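Synaptic vesicle membrane protein VAT-1 homolog-like (Homo sapiens, PDB 4A27) probably acts as an oxidoreductase, as a member of the quinone oxidoreductase branch of the zinc-containing alcohol dehydrogenase family. Local coordinates at residues V146-A151 against Q157-L162; M125-A130 against I309-D314; K80-G85 against T103-V108; R36-G41 against M115-A120. All blocks are in the same frame, centred on the assembly; numbering follows the deposited sequence.

Interaction 1 of 4, residues V146-A151 against Q157-L162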
loop_
_atom_site.group_PDB
_atom_site.type_symbol
_atom_site.label_atom_id
_atom_site.label_comp_id
_atom_site.label_asym_id
_atom_site.label_seq_id
_atom_site.Cartn_x
_atom_site.Cartn_y
_atom_site.Cartn_z
ATOM N N VAL A 146 4.617 7.204 11.842
ATOM C CA VAL A 146 4.579 7.976 10.627
ATOM C C VAL A 146 5.629 9.079 10.672
ATOM O O VAL A 146 5.765 9.772 11.680
ATOM C CB VAL A 146 3.215 8.661 10.437
ATOM C CG1 VAL A 146 3.214 9.417 9.090
ATOM C CG2 VAL A 146 2.059 7.644 10.517
ATOM N N LEU A 147 6.346 9.246 9.570
ATOM C CA LEU A 147 7.202 10.383 9.403
ATOM C C LEU A 147 6.592 11.339 8.412
ATOM O O LEU A 147 6.368 10.973 7.250
ATOM C CB LEU A 147 8.612 9.974 8.896
ATOM C CG LEU A 147 9.613 11.127 8.612
ATOM C CD1 LEU A 147 9.790 12.035 9.836
ATOM C CD2 LEU A 147 11.005 10.621 8.214
ATOM N N VAL A 148 6.388 12.571 8.872
ATOM C CA VAL A 148 5.834 13.632 8.062
ATOM C C VAL A 148 6.841 14.744 7.854
ATOM O O VAL A 148 7.188 15.444 8.792
ATOM C CB VAL A 148 4.603 14.255 8.770
ATOM C CG1 VAL A 148 3.719 14.931 7.740
ATOM C CG2 VAL A 148 3.854 13.140 9.482
ATOM N N HIS A 149 7.269 14.921 6.613
ATOM C CA HIS A 149 8.145 16.029 6.237
ATOM C C HIS A 149 7.345 17.332 6.133
ATOM O O HIS A 149 6.172 17.283 5.831
ATOM C CB HIS A 149 8.848 15.676 4.917
ATOM C CG HIS A 149 9.994 14.730 5.100
ATOM N ND1 HIS A 149 9.957 13.421 4.679
ATOM C CD2 HIS A 149 11.195 14.901 5.700
ATOM C CE1 HIS A 149 11.097 12.831 4.984
ATOM N NE2 HIS A 149 11.864 13.706 5.611
ATOM N N SER A 150 7.962 18.475 6.421
ATOM C CA SER A 150 7.267 19.773 6.370
ATOM C C SER A 150 6.017 19.718 7.253
ATOM O O SER A 150 4.890 20.005 6.811
ATOM C CB SER A 150 6.904 20.146 4.920
ATOM N N ALA A 151 6.235 19.353 8.511
ATOM C CA ALA A 151 5.169 19.141 9.492
ATOM C C ALA A 151 4.323 20.389 9.778
ATOM O O ALA A 151 3.212 20.266 10.316
ATOM C CB ALA A 151 5.731 18.638 10.786
ATOM N N GLN A 157 0.095 19.398 8.779
ATOM C CA GLN A 157 -0.761 19.542 9.942
ATOM C C GLN A 157 -2.035 18.694 9.825
ATOM O O GLN A 157 -2.539 18.192 10.847
ATOM C CB GLN A 157 -1.137 21.017 10.146
ATOM C CG GLN A 157 -0.001 21.860 10.704
ATOM C CD GLN A 157 0.294 21.519 12.148
ATOM O OE1 GLN A 157 -0.492 21.865 13.029
ATOM N NE2 GLN A 157 1.423 20.808 12.400
ATOM N N ALA A 158 -2.589 18.569 8.614
ATOM C CA ALA A 158 -3.744 17.694 8.410
ATOM C C ALA A 158 -3.366 16.239 8.734
ATOM O O ALA A 158 -4.135 15.511 9.369
ATOM C CB ALA A 158 -4.306 17.833 6.958
ATOM N N VAL A 159 -2.184 15.810 8.317
ATOM C CA VAL A 159 -1.686 14.461 8.633
ATOM C C VAL A 159 -1.579 14.240 10.180
ATOM O O VAL A 159 -2.043 13.211 10.716
ATOM C CB VAL A 159 -0.324 14.168 7.924
ATOM C CG1 VAL A 159 0.406 12.918 8.480
ATOM C CG2 VAL A 159 -0.452 14.011 6.356
ATOM N N ALA A 160 -1.039 15.223 10.910
ATOM C CA ALA A 160 -0.857 15.077 12.388
ATOM C C ALA A 160 -2.194 14.947 13.068
ATOM O O ALA A 160 -2.361 14.139 13.938
ATOM C CB ALA A 160 -0.085 16.246 12.988
ATOM N N GLN A 161 -3.170 15.728 12.642
ATOM C CA GLN A 161 -4.471 15.714 13.293
ATOM C C GLN A 161 -5.173 14.379 13.024
ATOM O O GLN A 161 -5.837 13.851 13.893
ATOM C CB GLN A 161 -5.348 16.856 12.749
ATOM C CG GLN A 161 -4.870 18.219 13.197
ATOM C CD GLN A 161 -5.745 19.332 12.720
ATOM O OE1 GLN A 161 -6.924 19.114 12.433
ATOM N NE2 GLN A 161 -5.206 20.554 12.687
ATOM N N LEU A 162 -5.073 13.870 11.789
ATOM C CA LEU A 162 -5.728 12.620 11.457
ATOM C C LEU A 162 -5.070 11.423 12.144
ATOM O O LEU A 162 -5.769 10.506 12.567
ATOM C CB LEU A 162 -5.793 12.390 9.939
ATOM C CG LEU A 162 -6.750 13.265 9.192
ATOM C CD1 LEU A 162 -6.475 13.200 7.661
ATOM C CD2 LEU A 162 -8.186 12.791 9.595
#
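The side-chain nitrogen NE2 of Gln157 is gripped twice: it donates to the backbone oxygen O of Ala151 at 2.8 Å, and it is also hydrogen-bonded to Ser186 OG. The bond to Ala151 is nearly straight (174° at the hydrogen) and lies almost in the amide plane of Gln157, although the amide comes in tilted from the plane of the carbonyl. CB of Gln157 points away from the loop, and the chain folds back at chi2 (-70°), which returns the amide to the carbonyl. Two residues along the helix, Val159 meets Val148 tip to tip. Val148 CG2 rests on Val159 CG1 at 3.6 Å. Val148 CG1 is a little farther from Val159 CG1, at 3.9 Å. The valines close the inside of a beta-alpha unit, where strand 145-148 passes through a glycine-rich turn into helix 154-163, as in the Rossmann fold of this family. A leucine in place of Gln157 would probably leave both the Ala151 carbonyl and Ser186 OG without this partner and the turn less firmly tied to the helix. The contact thus pairs an apolar seam with one well-directed bond, which probably steadies the carbonyl of the buried Ala151 where the chain reverses.

Interaction 2 of 4, residues M125-A130 against I309-D314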
loop_
_atom_site.group_PDB
_atom_site.type_symbol
_atom_site.label_atom_id
_atom_site.label_comp_id
_atom_site.label_asym_id
_atom_site.label_seq_id
_atom_site.Cartn_x
_atom_site.Cartn_y
_atom_site.Cartn_z
ATOM N N MET A 125 -8.267 20.375 -0.249
ATOM C CA MET A 125 -6.997 19.880 -0.772
ATOM C C MET A 125 -6.189 19.188 0.315
ATOM O O MET A 125 -5.802 18.021 0.151
ATOM C CB MET A 125 -6.179 20.993 -1.421
ATOM C CG MET A 125 -6.707 21.447 -2.792
ATOM S SD MET A 125 -6.361 20.261 -4.121
ATOM C CE MET A 125 -4.682 20.811 -4.506
ATOM N N ASN A 126 -5.915 19.910 1.410
ATOM C CA ASN A 126 -5.009 19.402 2.422
ATOM C C ASN A 126 -5.567 18.178 3.124
ATOM O O ASN A 126 -4.837 17.171 3.301
ATOM C CB ASN A 126 -4.596 20.463 3.437
ATOM C CG ASN A 126 -3.732 21.578 2.835
ATOM O OD1 ASN A 126 -3.192 21.446 1.750
ATOM N ND2 ASN A 126 -3.602 22.677 3.555
ATOM N N PHE A 127 -6.827 18.231 3.546
ATOM C CA PHE A 127 -7.353 17.145 4.346
ATOM C C PHE A 127 -7.702 15.902 3.523
ATOM O O PHE A 127 -7.509 14.775 4.003
ATOM C CB PHE A 127 -8.511 17.582 5.244
ATOM C CG PHE A 127 -8.049 18.295 6.487
ATOM C CD1 PHE A 127 -7.684 19.639 6.434
ATOM C CD2 PHE A 127 -7.934 17.610 7.697
ATOM C CE1 PHE A 127 -7.196 20.293 7.576
ATOM C CE2 PHE A 127 -7.457 18.262 8.851
ATOM C CZ PHE A 127 -7.096 19.613 8.775
ATOM N N VAL A 128 -8.174 16.073 2.284
ATOM C CA VAL A 128 -8.441 14.910 1.457
ATOM C C VAL A 128 -7.089 14.239 1.122
ATOM O O VAL A 128 -6.975 13.033 1.135
ATOM C CB VAL A 128 -9.257 15.253 0.155
ATOM C CG1 VAL A 128 -9.350 14.080 -0.742
ATOM C CG2 VAL A 128 -10.694 15.747 0.499
ATOM N N THR A 129 -6.060 15.020 0.831
ATOM C CA THR A 129 -4.764 14.432 0.509
ATOM C C THR A 129 -4.276 13.581 1.678
ATOM O O THR A 129 -3.859 12.439 1.528
ATOM C CB THR A 129 -3.754 15.547 0.166
ATOM O OG1 THR A 129 -4.192 16.201 -1.018
ATOM C CG2 THR A 129 -2.320 15.024 -0.022
ATOM N N ALA A 130 -4.308 14.175 2.844
ATOM C CA ALA A 130 -3.884 13.533 4.072
ATOM C C ALA A 130 -4.652 12.251 4.301
ATOM O O ALA A 130 -4.084 11.207 4.576
ATOM C CB ALA A 130 -4.096 14.504 5.247
ATOM N N ILE A 309 -10.856 17.382 14.081
ATOM C CA ILE A 309 -9.940 18.042 13.179
ATOM C C ILE A 309 -10.394 19.490 12.943
ATOM O O ILE A 309 -11.557 19.811 13.118
ATOM C CB ILE A 309 -9.811 17.312 11.813
ATOM C CG1 ILE A 309 -11.137 17.259 11.069
ATOM C CG2 ILE A 309 -9.200 15.870 11.928
ATOM C CD1 ILE A 309 -10.927 16.869 9.582
ATOM N N LYS A 310 -9.457 20.336 12.518
ATOM C CA LYS A 310 -9.689 21.744 12.286
ATOM C C LYS A 310 -8.532 22.313 11.444
ATOM O O LYS A 310 -7.371 22.251 11.844
ATOM C CB LYS A 310 -9.795 22.486 13.623
ATOM C CG LYS A 310 -9.983 23.997 13.504
ATOM C CD LYS A 310 -10.281 24.642 14.869
ATOM C CE LYS A 310 -10.969 26.012 14.737
ATOM N NZ LYS A 310 -12.424 25.905 14.405
ATOM N N PRO A 311 -8.846 22.863 10.286
ATOM C CA PRO A 311 -7.813 23.430 9.438
ATOM C C PRO A 311 -7.038 24.536 10.154
ATOM O O PRO A 311 -7.606 25.285 10.927
ATOM C CB PRO A 311 -8.590 23.942 8.218
ATOM C CG PRO A 311 -9.964 23.413 8.330
ATOM C CD PRO A 311 -10.203 22.964 9.701
ATOM N N VAL A 312 -5.735 24.583 9.920
ATOM C CA VAL A 312 -4.833 25.568 10.521
ATOM C C VAL A 312 -4.602 26.571 9.417
ATOM O O VAL A 312 -4.113 26.197 8.349
ATOM C CB VAL A 312 -3.475 24.962 10.911
ATOM C CG1 VAL A 312 -2.460 26.067 11.334
ATOM C CG2 VAL A 312 -3.624 23.962 12.095
ATOM N N VAL A 313 -5.023 27.816 9.641
ATOM C CA VAL A 313 -4.945 28.881 8.650
ATOM C C VAL A 313 -3.748 29.779 8.991
ATOM O O VAL A 313 -3.645 30.300 10.076
ATOM C CB VAL A 313 -6.225 29.688 8.579
ATOM C CG1 VAL A 313 -6.085 30.810 7.535
ATOM C CG2 VAL A 313 -7.439 28.777 8.218
ATOM N N ASP A 314 -2.826 29.934 8.060
ATOM C CA ASP A 314 -1.634 30.752 8.330
ATOM C C ASP A 314 -1.932 32.263 8.234
ATOM O O ASP A 314 -1.497 33.047 9.082
ATOM C CB ASP A 314 -0.571 30.413 7.312
ATOM C CG ASP A 314 0.675 31.285 7.456
ATOM O OD1 ASP A 314 1.437 31.080 8.402
ATOM O OD2 ASP A 314 0.890 32.160 6.622
#
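Phe127 lays its ring across Ile309 and Pro311, meeting both obliquely. Its CD2 rests against Ile309 CD1 at 3.6 Å, and CE2 of the same ring side reaches Ile309 CB at 3.9 Å. The other side of the ring serves the proline: Phe127 CE1 lies 3.7 Å from Pro311 CA and 4.0 Å from Pro311 CB. Between the two, the ring end CZ comes near the backbone oxygen of Lys310, so three consecutive residues of the loop frame one aromatic group. Phe127 and Ile309 run past each other in opposite directions, whereas Phe127 and Pro311 cross at about a right angle. Ile309 sets CG1 between its backbone N and carbonyl carbon (chi1 62°), and the extended chi2 then carries CD1 alongside the ring. The contact is mainly apolar. The ring of Phe123 lies nearly parallel to that of Phe127, and Ala158 and Leu300 pack against Phe127 from two other helices. Loop 309-312 follows helix 290-305 and runs into strand 313-317 of the mixed sheet, while helix 124-137 leads to the first strand of the parallel sheet. Two chain passages between the lobes are thereby packed together, an arrangement characteristic of the two-domain architecture of medium-chain dehydrogenases.

Interaction 3 of 4, residues K80-G85 against T103-V108; sequences KGYEIG and TPVEFV
This is a mainly apolar contact between a loop and the 3-10 turn that links strands 100-104 and 108-110, made by a single aromatic side chain in the GroES-like domain. Tyr82 stands in the loop between strands 67-75 and 87-91 and extends toward that turn. Both valines it meets lie on one side of its ring plane, Val105 toward CE1 and Val108 toward CE2, each meeting the ring obliquely. Tyr82 CE1 approaches Val105 CG2 to 3.2 Å, an unusually short distance that may partly reflect coordinate error, and Tyr82 CD1 lies 3.7 Å from Val105 CG2. Along the ring's other flank the touch is lighter, with Tyr82 CE2 4.1 Å from Val108 CG1. Val105 presents CG2 because this branch lies opposite its backbone N, while CG1 occupies the position between N and the carbonyl carbon (chi1 72°). The phenol then finishes the contact: Tyr82 OH donates to the backbone oxygen O of Val108 at 3.0 Å, a weak bond. That carbonyl also accepts from Arg294 NH2, which comes from helix 290-305. The receiving turn is held by its own backbone, with Phe107 N bonded to Pro104 O at 3.0 Å and Val108 N to Val105 O at 3.2 Å, so the two valines are offered together on one side. Leu33 of strand 32-42 touches Tyr82 as well as both valines, joining them to the sheet. The chemistry is that of an amphipathic ring: the ring carbons are spent on methyl groups, while the polar end shares a carbonyl with an arginine, so the ring's position probably rests more on packing than on the weak bond.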
loop_
_atom_site.group_PDB
_atom_site.type_symbol
_atom_site.label_atom_id
_atom_site.label_comp_id
_atom_site.label_asym_id
_atom_site.label_seq_id
_atom_site.Cartn_x
_atom_site.Cartn_y
_atom_site.Cartn_z
ATOM N N LYS A 80 -29.673 18.185 -8.617
ATOM C CA LYS A 80 -30.494 18.043 -7.410
ATOM C C LYS A 80 -29.616 17.988 -6.154
ATOM O O LYS A 80 -28.412 17.695 -6.218
ATOM C CB LYS A 80 -31.379 16.795 -7.508
ATOM N N GLY A 81 -30.236 18.287 -5.013
ATOM C CA GLY A 81 -29.571 18.237 -3.707
ATOM C C GLY A 81 -29.008 19.561 -3.208
ATOM O O GLY A 81 -28.471 19.623 -2.094
ATOM N N TYR A 82 -29.128 20.619 -4.014
ATOM C CA TYR A 82 -28.668 21.948 -3.617
ATOM C C TYR A 82 -29.738 22.974 -3.833
ATOM O O TYR A 82 -30.606 22.812 -4.685
ATOM C CB TYR A 82 -27.429 22.365 -4.403
ATOM C CG TYR A 82 -26.237 21.493 -4.130
ATOM C CD1 TYR A 82 -26.050 20.312 -4.850
ATOM C CD2 TYR A 82 -25.302 21.829 -3.147
ATOM C CE1 TYR A 82 -24.960 19.483 -4.600
ATOM C CE2 TYR A 82 -24.192 20.987 -2.877
ATOM C CZ TYR A 82 -24.031 19.830 -3.619
ATOM O OH TYR A 82 -22.978 18.993 -3.397
ATOM N N GLU A 83 -29.651 24.041 -3.052
ATOM C CA GLU A 83 -30.533 25.184 -3.182
ATOM C C GLU A 83 -29.660 26.397 -3.182
ATOM O O GLU A 83 -28.571 26.382 -2.621
ATOM C CB GLU A 83 -31.457 25.289 -1.987
ATOM C CG GLU A 83 -31.851 23.993 -1.390
ATOM C CD GLU A 83 -33.117 24.215 -0.618
ATOM O OE1 GLU A 83 -34.172 24.155 -1.259
ATOM O OE2 GLU A 83 -33.056 24.556 0.580
ATOM N N ILE A 84 -30.152 27.465 -3.773
ATOM C CA ILE A 84 -29.419 28.699 -3.789
ATOM C C ILE A 84 -29.271 29.144 -2.338
ATOM O O ILE A 84 -30.188 28.959 -1.535
ATOM C CB ILE A 84 -30.183 29.728 -4.632
ATOM C CG1 ILE A 84 -30.323 29.208 -6.076
ATOM C CG2 ILE A 84 -29.512 31.107 -4.558
ATOM C CD1 ILE A 84 -31.449 29.906 -6.871
ATOM N N GLY A 85 -28.103 29.699 -2.001
ATOM C CA GLY A 85 -27.800 30.107 -0.618
ATOM C C GLY A 85 -27.023 29.064 0.186
ATOM O O GLY A 85 -26.581 29.365 1.281
ATOM N N THR A 103 -18.666 24.895 -11.566
ATOM C CA THR A 103 -17.969 23.596 -11.482
ATOM C C THR A 103 -18.988 22.442 -11.390
ATOM O O THR A 103 -20.084 22.617 -10.814
ATOM C CB THR A 103 -16.978 23.557 -10.247
ATOM O OG1 THR A 103 -15.994 22.511 -10.404
ATOM C CG2 THR A 103 -17.746 23.392 -8.931
ATOM N N PRO A 104 -18.643 21.271 -11.968
ATOM C CA PRO A 104 -19.552 20.124 -11.910
ATOM C C PRO A 104 -19.905 19.755 -10.470
ATOM O O PRO A 104 -19.053 19.803 -9.590
ATOM C CB PRO A 104 -18.762 19.010 -12.596
ATOM C CG PRO A 104 -17.835 19.699 -13.518
ATOM C CD PRO A 104 -17.457 20.989 -12.812
ATOM N N VAL A 105 -21.166 19.412 -10.241
ATOM C CA VAL A 105 -21.686 19.189 -8.912
ATOM C C VAL A 105 -20.941 18.065 -8.140
ATOM O O VAL A 105 -20.948 18.060 -6.906
ATOM C CB VAL A 105 -23.209 18.856 -8.965
ATOM C CG1 VAL A 105 -23.423 17.436 -9.526
ATOM C CG2 VAL A 105 -23.868 19.019 -7.603
ATOM N N GLU A 106 -20.293 17.128 -8.844
ATOM C CA GLU A 106 -19.599 16.055 -8.148
ATOM C C GLU A 106 -18.393 16.569 -7.366
ATOM O O GLU A 106 -17.929 15.870 -6.479
ATOM C CB GLU A 106 -19.225 14.854 -9.042
ATOM C CG GLU A 106 -18.337 15.132 -10.218
ATOM C CD GLU A 106 -19.108 15.504 -11.475
ATOM O OE1 GLU A 106 -20.307 15.905 -11.368
ATOM O OE2 GLU A 106 -18.493 15.422 -12.566
ATOM N N PHE A 107 -17.929 17.789 -7.664
ATOM C CA PHE A 107 -16.811 18.385 -6.951
ATOM C C PHE A 107 -17.194 19.402 -5.876
ATOM O O PHE A 107 -16.344 20.153 -5.384
ATOM C CB PHE A 107 -15.865 19.032 -7.942
ATOM C CG PHE A 107 -15.434 18.123 -9.019
ATOM C CD1 PHE A 107 -14.836 16.894 -8.720
ATOM C CD2 PHE A 107 -15.646 18.471 -10.349
ATOM C CE1 PHE A 107 -14.423 16.043 -9.734
ATOM C CE2 PHE A 107 -15.261 17.630 -11.374
ATOM C CZ PHE A 107 -14.651 16.415 -11.082
ATOM N N VAL A 108 -18.460 19.411 -5.489
ATOM C CA VAL A 108 -18.959 20.402 -4.554
ATOM C C VAL A 108 -19.443 19.737 -3.291
ATOM O O VAL A 108 -20.043 18.667 -3.342
ATOM C CB VAL A 108 -20.129 21.243 -5.180
ATOM C CG1 VAL A 108 -20.571 22.315 -4.211
ATOM C CG2 VAL A 108 -19.696 21.859 -6.490
#

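Interaction 4 of 4, residues R36-G41 against M115-A120; sequences RVKACG and MSFSEA. With EDO (1,2-ethanediol), chain D.
Lys38 supplies the CH-pi part of the contact, its CG sitting over the centre of one face of the Phe117 ring, 3.8 Å from the centroid and only 8° off the normal. Lys38 CB adds a touch at Phe117 CG (3.7 Å). The bend at chi2 (-78°) then leads the chain away, and NZ makes a salt bridge with Glu343. Arg87 makes a cation-pi contact with the same ring. Van der Waals packing continues next door, where Ala39 CB lies against the backbone O of Phe117 at 3.8 Å. Both residues face the helix because they form a classic beta bulge opposite Ser69. Hydrogen bonds shape the helix start: Ser116 and Glu119 make a capping box, Glu119 N donating to Ser116 OG at 3.2 Å and Ser116 N returning a weak bond to Glu119 OE1. Replacing Phe117 by an alanine would probably open a gap over the bulge and leave the lysine methylenes without their aromatic platform and Arg87 without its cation-pi partner. Farther back along the strand, Arg36 NH1 bonds weakly to O2 of an ethanediol, probably carried over from the crystallisation liquor. The ring thus takes the aliphatic carbons of Lys38 on one face and also meets the charge of Arg87, joining the capped helix to the sheet.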
loop_
_atom_site.group_PDB
_atom_site.type_symbol
_atom_site.label_atom_id
_atom_site.label_comp_id
_atom_site.label_asym_id
_atom_site.label_seq_id
_atom_site.Cartn_x
_atom_site.Cartn_y
_atom_site.Cartn_z
ATOM N N ARG A 36 -20.630 31.874 -5.815
ATOM C CA ARG A 36 -20.166 33.224 -5.511
ATOM C C ARG A 36 -19.041 33.021 -4.503
ATOM O O ARG A 36 -19.304 32.608 -3.376
ATOM C CB ARG A 36 -21.323 34.052 -4.927
ATOM C CG ARG A 36 -20.961 35.417 -4.304
ATOM C CD ARG A 36 -20.446 36.434 -5.305
ATOM N NE ARG A 36 -21.580 36.966 -6.074
ATOM C CZ ARG A 36 -21.569 38.088 -6.786
ATOM N NH1 ARG A 36 -20.482 38.854 -6.862
ATOM N NH2 ARG A 36 -22.670 38.451 -7.433
ATOM N N VAL A 37 -17.808 33.305 -4.918
ATOM C CA VAL A 37 -16.628 32.868 -4.201
ATOM C C VAL A 37 -16.347 33.794 -3.054
ATOM O O VAL A 37 -16.401 35.011 -3.206
ATOM C CB VAL A 37 -15.401 32.828 -5.131
ATOM C CG1 VAL A 37 -14.060 32.532 -4.360
ATOM C CG2 VAL A 37 -15.653 31.828 -6.217
ATOM N N LYS A 38 -16.085 33.217 -1.885
ATOM C CA LYS A 38 -15.698 34.004 -0.713
ATOM C C LYS A 38 -14.205 33.843 -0.397
ATOM O O LYS A 38 -13.572 34.766 0.106
ATOM C CB LYS A 38 -16.504 33.573 0.480
ATOM C CG LYS A 38 -17.994 33.825 0.338
ATOM C CD LYS A 38 -18.298 35.286 0.589
ATOM C CE LYS A 38 -19.782 35.600 0.543
ATOM N NZ LYS A 38 -19.993 36.875 1.315
ATOM N N ALA A 39 -13.668 32.639 -0.625
ATOM C CA ALA A 39 -12.259 32.407 -0.387
ATOM C C ALA A 39 -11.739 31.317 -1.275
ATOM O O ALA A 39 -12.482 30.436 -1.706
ATOM C CB ALA A 39 -12.041 32.066 1.076
ATOM N N CYS A 40 -10.427 31.358 -1.488
ATOM C CA CYS A 40 -9.705 30.426 -2.300
ATOM C C CYS A 40 -8.448 29.946 -1.570
ATOM O O CYS A 40 -7.687 30.735 -0.943
ATOM C CB CYS A 40 -9.210 31.113 -3.614
ATOM S SG CYS A 40 -10.317 32.349 -4.383
ATOM N N GLY A 41 -8.153 28.681 -1.792
ATOM C CA GLY A 41 -6.939 28.056 -1.273
ATOM C C GLY A 41 -5.728 28.356 -2.132
ATOM O O GLY A 41 -5.820 28.434 -3.368
ATOM N N MET A 115 -18.585 26.185 10.147
ATOM C CA MET A 115 -17.347 26.332 9.407
ATOM C C MET A 115 -17.327 27.650 8.608
ATOM O O MET A 115 -18.183 27.877 7.783
ATOM C CB MET A 115 -17.156 25.112 8.494
ATOM C CG MET A 115 -15.821 25.108 7.759
ATOM S SD MET A 115 -15.632 23.685 6.633
ATOM C CE MET A 115 -15.268 22.447 7.888
ATOM N N SER A 116 -16.333 28.506 8.849
ATOM C CA SER A 116 -16.246 29.798 8.200
ATOM C C SER A 116 -15.768 29.564 6.770
ATOM O O SER A 116 -15.297 28.452 6.458
ATOM C CB SER A 116 -15.213 30.674 8.900
ATOM O OG SER A 116 -13.935 30.131 8.671
ATOM N N PHE A 117 -15.903 30.573 5.910
ATOM C CA PHE A 117 -15.490 30.414 4.497
ATOM C C PHE A 117 -13.981 30.241 4.359
ATOM O O PHE A 117 -13.525 29.493 3.482
ATOM C CB PHE A 117 -15.955 31.581 3.615
ATOM C CG PHE A 117 -17.444 31.633 3.438
ATOM C CD1 PHE A 117 -18.093 30.675 2.673
ATOM C CD2 PHE A 117 -18.199 32.605 4.074
ATOM C CE1 PHE A 117 -19.472 30.700 2.514
ATOM C CE2 PHE A 117 -19.578 32.626 3.936
ATOM C CZ PHE A 117 -20.211 31.671 3.152
ATOM N N SER A 118 -13.209 30.938 5.201
ATOM C CA SER A 118 -11.747 30.832 5.169
ATOM C C SER A 118 -11.291 29.422 5.603
ATOM O O SER A 118 -10.460 28.820 4.958
ATOM C CB SER A 118 -11.064 31.928 6.003
ATOM O OG SER A 118 -11.446 31.844 7.355
ATOM N N GLU A 119 -11.849 28.872 6.672
ATOM C CA GLU A 119 -11.583 27.463 7.025
ATOM C C GLU A 119 -11.907 26.485 5.898
ATOM O O GLU A 119 -11.176 25.499 5.694
ATOM C CB GLU A 119 -12.440 27.035 8.210
ATOM C CG GLU A 119 -11.808 27.180 9.543
ATOM C CD GLU A 119 -12.688 26.598 10.655
ATOM O OE1 GLU A 119 -13.887 26.938 10.739
ATOM O OE2 GLU A 119 -12.175 25.805 11.448
ATOM N N ALA A 120 -13.063 26.708 5.244
ATOM C CA ALA A 120 -13.573 25.816 4.233
ATOM C C ALA A 120 -12.664 25.761 2.999
ATOM O O ALA A 120 -12.491 24.692 2.425
ATOM C CB ALA A 120 -15.056 26.206 3.801
HETATM C C1 EDO D . -18.371 40.015 -2.383
HETATM O O1 EDO D . -18.562 38.592 -2.238
HETATM C C2 EDO D . -17.446 40.360 -3.563
HETATM O O2 EDO D . -17.889 39.679 -4.757
#

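How the interactions relate
Interactions 1, 2 and 4 form a continuous chain of contacts. Between interactions 1 and 2, whose centres are 10 Å apart, Gln161 OE1 lies 2.8 Å from Lys310 N, a probable hydrogen bond. Interactions 2 and 4, 13 Å apart at their centres, are joined by the salt bridge from Lys310 NZ to Glu119 OE2 (3.0 Å). Lys310 thus links helix 154-163, through its backbone N, to helix 117-121, through its side chain. Interaction 3 lies farther out, its nearest atoms about 7 Å from those of interaction 4. Interaction 1 belongs to the lobe expected to bind a nucleotide cofactor; the ethanediol about 5 Å from the Ala151 side chain is probably from the crystallisation liquor, though such molecules often mark pockets.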